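Local coordinates for 6-phosphogluconolactonase (Leishmania braziliensis, PDB 3CSS), which probably hydrolyses 6-phosphogluconolactone to 6-phosphogluconate in the oxidative stage of the pentose phosphate pathway, at residues D175-T180 with V186-P191; L204-I209 with S243-D248. All blocks are in the same frame, centred on the assembly; numbering follows the deposited sequence.

Interaction 1 of 2, residues D175-T180 with V186-P191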
ATOM      1  N   ASP A 175     -17.545   0.604  -1.044  1.00 22.58           N
ATOM      2  CA  ASP A 175     -18.560   1.200  -0.171  1.00 24.06           C
ATOM      3  C   ASP A 175     -18.058   1.529   1.254  1.00 23.61           C
ATOM      4  O   ASP A 175     -18.825   1.488   2.238  1.00 25.07           O
ATOM      5  CB  ASP A 175     -19.821   0.316  -0.171  1.00 25.23           C
ATOM      6  CG  ASP A 175     -20.339   0.044  -1.581  1.00 28.29           C
ATOM      7  OD1 ASP A 175     -20.765   0.988  -2.267  1.00 30.65           O
ATOM      8  OD2 ASP A 175     -20.274  -1.128  -2.037  1.00 35.02           O
ATOM      9  N   SER A 176     -16.762   1.869   1.352  1.00 21.67           N
ATOM     10  CA  SER A 176     -16.165   2.453   2.552  1.00 20.55           C
ATOM     11  C   SER A 176     -15.992   3.967   2.387  1.00 19.20           C
ATOM     12  O   SER A 176     -16.031   4.493   1.269  1.00 17.24           O
ATOM     13  CB  SER A 176     -14.791   1.827   2.827  1.00 20.10           C
ATOM     14  OG  SER A 176     -13.824   2.223   1.850  1.00 20.55           O
ATOM     15  N   VAL A 177     -15.753   4.666   3.498  1.00 18.20           N
ATOM     16  CA  VAL A 177     -15.368   6.071   3.450  1.00 18.21           C
ATOM     17  C   VAL A 177     -14.186   6.309   2.480  1.00 17.20           C
ATOM     18  O   VAL A 177     -14.247   7.202   1.635  1.00 17.51           O
ATOM     19  CB  VAL A 177     -15.016   6.618   4.873  1.00 18.25           C
ATOM     20  CG1 VAL A 177     -14.315   7.953   4.762  1.00 18.21           C
ATOM     21  CG2 VAL A 177     -16.281   6.741   5.712  1.00 19.76           C
ATOM     22  N   ALA A 178     -13.157   5.465   2.579  1.00 16.42           N
ATOM     23  CA  ALA A 178     -11.937   5.598   1.771  1.00 15.69           C
ATOM     24  C   ALA A 178     -12.207   5.524   0.276  1.00 15.45           C
ATOM     25  O   ALA A 178     -11.509   6.131  -0.517  1.00 15.72           O
ATOM     26  CB  ALA A 178     -10.929   4.529   2.177  1.00 15.01           C
ATOM     27  N   ALA A 179     -13.215   4.754  -0.126  1.00 15.62           N
ATOM     28  CA  ALA A 179     -13.492   4.586  -1.545  1.00 15.64           C
ATOM     29  C   ALA A 179     -13.822   5.889  -2.258  1.00 17.08           C
ATOM     30  O   ALA A 179     -13.617   5.991  -3.460  1.00 17.42           O
ATOM     31  CB  ALA A 179     -14.617   3.571  -1.741  1.00 16.27           C
ATOM     32  N   THR A 180     -14.376   6.868  -1.531  1.00 17.59           N
ATOM     33  CA  THR A 180     -14.730   8.162  -2.116  1.00 18.91           C
ATOM     34  C   THR A 180     -14.107   9.337  -1.365  1.00 19.10           C
ATOM     35  O   THR A 180     -14.510  10.495  -1.570  1.00 20.61           O
ATOM     36  CB  THR A 180     -16.275   8.353  -2.210  1.00 19.19           C
ATOM     37  OG1 THR A 180     -16.873   8.259  -0.893  1.00 22.23           O
ATOM     38  CG2 THR A 180     -16.879   7.305  -3.130  1.00 17.50           C
ATOM     39  N   VAL A 186      -4.872  10.352   4.995  1.00 15.48           N
ATOM     40  CA  VAL A 186      -5.177   9.036   5.553  1.00 14.80           C
ATOM     41  C   VAL A 186      -6.680   8.951   5.786  1.00 14.91           C
ATOM     42  O   VAL A 186      -7.274   9.829   6.434  1.00 16.18           O
ATOM     43  CB  VAL A 186      -4.431   8.783   6.905  1.00 14.08           C
ATOM     44  CG1 VAL A 186      -4.689   7.388   7.418  1.00 14.81           C
ATOM     45  CG2 VAL A 186      -2.953   9.039   6.761  1.00 16.92           C
ATOM     46  N   SER A 187      -7.295   7.907   5.243  1.00 15.71           N
ATOM     47  CA  SER A 187      -8.724   7.694   5.388  1.00 15.45           C
ATOM     48  C   SER A 187      -8.963   6.390   6.159  1.00 15.44           C
ATOM     49  O   SER A 187      -8.029   5.795   6.698  1.00 15.91           O
ATOM     50  CB  SER A 187      -9.370   7.642   4.010  1.00 15.97           C
ATOM     51  OG  SER A 187     -10.789   7.692   4.079  1.00 17.12           O
ATOM     52  N   VAL A 188     -10.221   5.970   6.215  1.00 14.91           N
ATOM     53  CA  VAL A 188     -10.643   4.863   7.050  1.00 15.19           C
ATOM     54  C   VAL A 188     -11.608   3.937   6.310  1.00 15.38           C
ATOM     55  O   VAL A 188     -12.286   4.346   5.363  1.00 15.00           O
ATOM     56  CB  VAL A 188     -11.316   5.402   8.337  1.00 15.18           C
ATOM     57  CG1 VAL A 188     -10.323   6.279   9.097  1.00 15.16           C
ATOM     58  CG2 VAL A 188     -12.601   6.165   8.027  1.00 15.03           C
ATOM     59  N   SER A 189     -11.691   2.697   6.768  1.00 15.11           N
ATOM     60  CA  SER A 189     -12.614   1.739   6.190  1.00 15.51           C
ATOM     61  C   SER A 189     -12.788   0.546   7.088  1.00 15.89           C
ATOM     62  O   SER A 189     -11.936   0.274   7.925  1.00 15.67           O
ATOM     63  CB  SER A 189     -12.050   1.221   4.879  1.00 16.25           C
ATOM     64  OG  SER A 189     -10.839   0.537   5.137  1.00 15.56           O
ATOM     65  N   PHE A 190     -13.889  -0.159   6.874  1.00 16.43           N
ATOM     66  CA  PHE A 190     -14.083  -1.511   7.393  1.00 16.59           C
ATOM     67  C   PHE A 190     -14.070  -2.455   6.173  1.00 16.26           C
ATOM     68  O   PHE A 190     -14.545  -2.093   5.078  1.00 16.87           O
ATOM     69  CB  PHE A 190     -15.420  -1.621   8.157  1.00 16.47           C
ATOM     70  CG  PHE A 190     -15.488  -2.804   9.082  1.00 16.48           C
ATOM     71  CD1 PHE A 190     -14.932  -2.715  10.352  1.00 16.54           C
ATOM     72  CD2 PHE A 190     -16.070  -4.004   8.679  1.00 17.26           C
ATOM     73  CE1 PHE A 190     -14.961  -3.784  11.220  1.00 17.06           C
ATOM     74  CE2 PHE A 190     -16.105  -5.091   9.533  1.00 17.43           C
ATOM     75  CZ  PHE A 190     -15.562  -4.974  10.826  1.00 18.10           C
ATOM     76  N   PRO A 191     -13.498  -3.655   6.332  1.00 16.15           N
ATOM     77  CA  PRO A 191     -13.466  -4.554   5.184  1.00 15.66           C
ATOM     78  C   PRO A 191     -14.831  -4.906   4.616  1.00 15.64           C
ATOM     79  O   PRO A 191     -15.850  -4.863   5.311  1.00 14.85           O
ATOM     80  CB  PRO A 191     -12.765  -5.820   5.708  1.00 15.35           C
ATOM     81  CG  PRO A 191     -12.822  -5.710   7.183  1.00 17.44           C
ATOM     82  CD  PRO A 191     -12.830  -4.243   7.503  1.00 16.59           C
TER
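The backbones of S176 and S189 approach to 5.1 Å between their CA atoms, and those of A178 and S187 to 5.3 Å, which runs 176-178 antiparallel beside strand 186-189, the edge strand paired antiparallel with 201-204 in the mixed sheet. The turn at 176-179 is an ST motif: S176 OG accepts from A179 N at 3.3 Å. A chi1 of 70°, with OG between the backbone N and carbonyl carbon, turns the hydroxyl back over its own turn, and OG also bonds to F173 O. One backbone bond joins the two segments, from A178 N to V188 O, and its 133° angle at the hydrogen marks it as weak. Beside it, the V177 and V188 side chains lie alongside each other, pointing the same way, with V177 CB 4.0 Å from V188 CG2; W127 of helix 123-140 touches both. S187 brings its hydroxyl up to the turn, OG lying 3.3 Å from A178 CA, but its polar partner is D181 OD2. S189 likewise spends its hydroxyl elsewhere, on S171 O, and offers carbon to the turn. The packing is tightest there, with S176 CB only 3.5 Å from S189 CB, closer than usual for two carbons.

Interaction 2 of 2, residues L204-I209 with S243-D248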
ATOM      1  N   LEU A 204      -3.722   4.974   3.347  1.00 15.02           N
ATOM      2  CA  LEU A 204      -3.418   6.046   2.428  1.00 15.35           C
ATOM      3  C   LEU A 204      -4.616   6.202   1.492  1.00 15.27           C
ATOM      4  O   LEU A 204      -5.266   5.212   1.115  1.00 15.22           O
ATOM      5  CB  LEU A 204      -2.138   5.756   1.653  1.00 16.31           C
ATOM      6  CG  LEU A 204      -0.835   5.696   2.451  1.00 16.02           C
ATOM      7  CD1 LEU A 204       0.355   5.398   1.539  1.00 16.32           C
ATOM      8  CD2 LEU A 204      -0.628   6.975   3.304  1.00 17.97           C
ATOM      9  N   SER A 205      -4.920   7.450   1.142  1.00 15.02           N
ATOM     10  CA  SER A 205      -6.054   7.743   0.287  1.00 15.18           C
ATOM     11  C   SER A 205      -5.716   7.529  -1.174  1.00 14.85           C
ATOM     12  O   SER A 205      -4.556   7.417  -1.540  1.00 15.31           O
ATOM     13  CB  SER A 205      -6.491   9.194   0.503  1.00 14.93           C
ATOM     14  OG  SER A 205      -5.445  10.076   0.103  1.00 15.81           O
ATOM     15  N   LYS A 206      -6.743   7.479  -2.016  1.00 15.42           N
ATOM     16  CA  LYS A 206      -6.544   7.425  -3.466  1.00 15.89           C
ATOM     17  C   LYS A 206      -5.584   8.517  -3.929  1.00 16.27           C
ATOM     18  O   LYS A 206      -4.722   8.281  -4.765  1.00 16.95           O
ATOM     19  CB  LYS A 206      -7.883   7.563  -4.198  1.00 17.02           C
ATOM     20  CG  LYS A 206      -8.827   6.417  -3.966  1.00 16.54           C
ATOM     21  CD  LYS A 206     -10.107   6.513  -4.807  1.00 19.65           C
ATOM     22  CE  LYS A 206     -10.911   7.736  -4.488  1.00 20.73           C
ATOM     23  NZ  LYS A 206     -12.145   7.807  -5.366  1.00 22.98           N
ATOM     24  N   THR A 207      -5.760   9.724  -3.392  1.00 16.76           N
ATOM     25  CA  THR A 207      -4.940  10.888  -3.759  1.00 17.46           C
ATOM     26  C   THR A 207      -3.452  10.637  -3.564  1.00 16.79           C
ATOM     27  O   THR A 207      -2.635  10.906  -4.448  1.00 16.54           O
ATOM     28  CB  THR A 207      -5.360  12.122  -2.937  1.00 18.46           C
ATOM     29  OG1 THR A 207      -6.775  12.304  -3.054  1.00 23.25           O
ATOM     30  CG2 THR A 207      -4.658  13.374  -3.460  1.00 20.80           C
ATOM     31  N   VAL A 208      -3.090  10.126  -2.394  1.00 16.11           N
ATOM     32  CA  VAL A 208      -1.674   9.863  -2.100  1.00 15.84           C
ATOM     33  C   VAL A 208      -1.137   8.876  -3.118  1.00 15.16           C
ATOM     34  O   VAL A 208      -0.071   9.059  -3.693  1.00 15.21           O
ATOM     35  CB  VAL A 208      -1.464   9.329  -0.680  1.00 16.06           C
ATOM     36  CG1 VAL A 208      -0.010   8.965  -0.453  1.00 18.60           C
ATOM     37  CG2 VAL A 208      -1.922  10.351   0.356  1.00 16.66           C
ATOM     38  N   ILE A 209      -1.899   7.813  -3.355  1.00 14.87           N
ATOM     39  CA  ILE A 209      -1.471   6.790  -4.315  1.00 14.50           C
ATOM     40  C   ILE A 209      -1.305   7.362  -5.727  1.00 15.19           C
ATOM     41  O   ILE A 209      -0.339   7.040  -6.432  1.00 15.18           O
ATOM     42  CB  ILE A 209      -2.439   5.572  -4.265  1.00 14.49           C
ATOM     43  CG1 ILE A 209      -2.349   4.928  -2.886  1.00 14.76           C
ATOM     44  CG2 ILE A 209      -2.079   4.556  -5.320  1.00 14.02           C
ATOM     45  CD1 ILE A 209      -3.457   3.944  -2.568  1.00 15.93           C
ATOM     46  N   SER A 243     -10.427  -0.579  -7.347  1.00 12.96           N
ATOM     47  CA  SER A 243      -9.030  -0.289  -7.691  0.50 12.84           C
ATOM     48  C   SER A 243      -8.794   0.270  -9.112  1.00 12.52           C
ATOM     49  O   SER A 243      -7.666   0.647  -9.453  1.00 13.33           O
ATOM     50  CB  SER A 243      -8.161  -1.521  -7.428  0.50 12.69           C
ATOM     51  OG  SER A 243      -8.646  -2.616  -8.170  0.50 14.87           O
ATOM     52  N   ARG A 244      -9.856   0.394  -9.923  1.00 12.59           N
ATOM     53  CA  ARG A 244      -9.766   1.110 -11.192  1.00 12.55           C
ATOM     54  C   ARG A 244      -9.273   2.558 -11.021  1.00 12.07           C
ATOM     55  O   ARG A 244      -8.785   3.153 -11.989  1.00 13.12           O
ATOM     56  CB  ARG A 244     -11.088   1.057 -11.952  1.00 12.66           C
ATOM     57  CG  ARG A 244     -10.997   1.550 -13.384  1.00 12.21           C
ATOM     58  CD  ARG A 244     -12.294   1.383 -14.172  1.00 13.46           C
ATOM     59  NE  ARG A 244     -12.194   2.043 -15.488  1.00 12.57           N
ATOM     60  CZ  ARG A 244     -11.645   1.523 -16.579  1.00 11.71           C
ATOM     61  NH1 ARG A 244     -11.127   0.313 -16.586  1.00 12.87           N
ATOM     62  NH2 ARG A 244     -11.631   2.228 -17.700  1.00 13.27           N
ATOM     63  N   PHE A 245      -9.342   3.135  -9.808  1.00 12.44           N
ATOM     64  CA  PHE A 245      -8.753   4.474  -9.601  1.00 12.57           C
ATOM     65  C   PHE A 245      -7.258   4.531  -9.949  1.00 12.12           C
ATOM     66  O   PHE A 245      -6.701   5.618 -10.200  1.00 11.91           O
ATOM     67  CB  PHE A 245      -9.001   5.004  -8.176  1.00 13.23           C
ATOM     68  CG  PHE A 245      -8.112   4.407  -7.121  1.00 14.55           C
ATOM     69  CD1 PHE A 245      -6.832   4.915  -6.892  1.00 13.82           C
ATOM     70  CD2 PHE A 245      -8.559   3.340  -6.325  1.00 14.03           C
ATOM     71  CE1 PHE A 245      -6.009   4.344  -5.919  1.00 13.85           C
ATOM     72  CE2 PHE A 245      -7.748   2.795  -5.330  1.00 14.58           C
ATOM     73  CZ  PHE A 245      -6.474   3.295  -5.139  1.00 15.26           C
ATOM     74  N   LEU A 246      -6.592   3.377  -9.945  1.00 11.98           N
ATOM     75  CA  LEU A 246      -5.165   3.317 -10.339  1.00 12.63           C
ATOM     76  C   LEU A 246      -4.882   3.839 -11.759  1.00 12.79           C
ATOM     77  O   LEU A 246      -3.784   4.313 -12.059  1.00 11.96           O
ATOM     78  CB  LEU A 246      -4.651   1.884 -10.183  1.00 13.08           C
ATOM     79  CG  LEU A 246      -4.526   1.374  -8.758  1.00 13.05           C
ATOM     80  CD1 LEU A 246      -4.165  -0.119  -8.767  1.00 15.60           C
ATOM     81  CD2 LEU A 246      -3.512   2.212  -7.914  1.00 13.77           C
ATOM     82  N   ARG A 247      -5.893   3.812 -12.620  1.00 12.65           N
ATOM     83  CA  ARG A 247      -5.768   4.329 -13.980  1.00 13.20           C
ATOM     84  C   ARG A 247      -5.409   5.813 -13.997  1.00 13.67           C
ATOM     85  O   ARG A 247      -4.876   6.314 -14.999  1.00 14.08           O
ATOM     86  CB  ARG A 247      -7.066   4.121 -14.762  1.00 13.54           C
ATOM     87  CG  ARG A 247      -7.399   2.670 -15.072  1.00 12.31           C
ATOM     88  CD  ARG A 247      -8.567   2.533 -16.040  1.00 13.24           C
ATOM     89  NE  ARG A 247      -8.194   3.028 -17.365  1.00 12.87           N
ATOM     90  CZ  ARG A 247      -7.543   2.302 -18.267  1.00 14.22           C
ATOM     91  NH1 ARG A 247      -7.197   1.044 -18.024  1.00 16.77           N
ATOM     92  NH2 ARG A 247      -7.227   2.840 -19.433  1.00 14.95           N
ATOM     93  N   ASP A 248      -5.740   6.519 -12.914  1.00 14.00           N
ATOM     94  CA  ASP A 248      -5.511   7.957 -12.788  1.00 14.79           C
ATOM     95  C   ASP A 248      -4.254   8.323 -11.997  1.00 14.11           C
ATOM     96  O   ASP A 248      -4.061   9.491 -11.632  1.00 14.33           O
ATOM     97  CB  ASP A 248      -6.732   8.631 -12.170  1.00 15.79           C
ATOM     98  CG  ASP A 248      -7.940   8.594 -13.070  1.00 20.72           C
ATOM     99  OD1 ASP A 248      -7.775   8.734 -14.295  1.00 20.96           O
ATOM    100  OD2 ASP A 248      -9.054   8.410 -12.528  1.00 26.02           O
TER
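K206 lies over the F245 ring where the first turn of helix 206-211 meets the 3-10 segment 243-247, two elements on the same face of the mixed, mostly parallel sheet of a Rossmann-like alpha/beta fold, packed over strand 214-219. The helix follows strand 201-204 and leads to 214-219; it starts at S205, an N-cap whose OG accepts a long, weak bond from V208 N. The tight part is built round the F245 ring. K206 CG stands 3.7 Å from the ring centroid and 6° off the normal, a CH-pi contact over the face, while K206 CD reaches F245 CG at 3.7 Å. I209 comes instead to the ring's edge: its CG2 lies near the ring plane, 4.0 Å from F245 CE1, and its CD1 is 4.0 Å from F245 CZ. Lysine and isoleucine, one helical turn apart, thus take a face and an edge of one phenyl group. Deeper in, I209 touches V215 and L246 touches V217. Toward solvent the packing gives way to charge. K206 is partly exposed, and a bend at chi3 (-62°) carries its end off the ring, where NZ forms a salt bridge with E182. On the buried side the seam closes between two methyl groups, I209 CG2 and L246 CD2, 3.8 Å apart.

Overall arrangement
Following the chain from the N terminus, strand 158-162 leads into the loop that carries 175-180. Interaction 1 closes the short connection from there to strand 186-189, fastening that loop along the sheet's outermost strand. The chain then passes through strand 201-204, which pairs with 186-189, into helix 206-211, where interaction 2 opens. It closes 34 residues later, after strand 214-219 and helix 225-232, just before strand 252-257. The two contacts follow in series, neither nesting nor crossing, with centres 12 Å apart. K206 joins them: its NZ lies 3.0 Å from A179 O, a probable hydrogen bond.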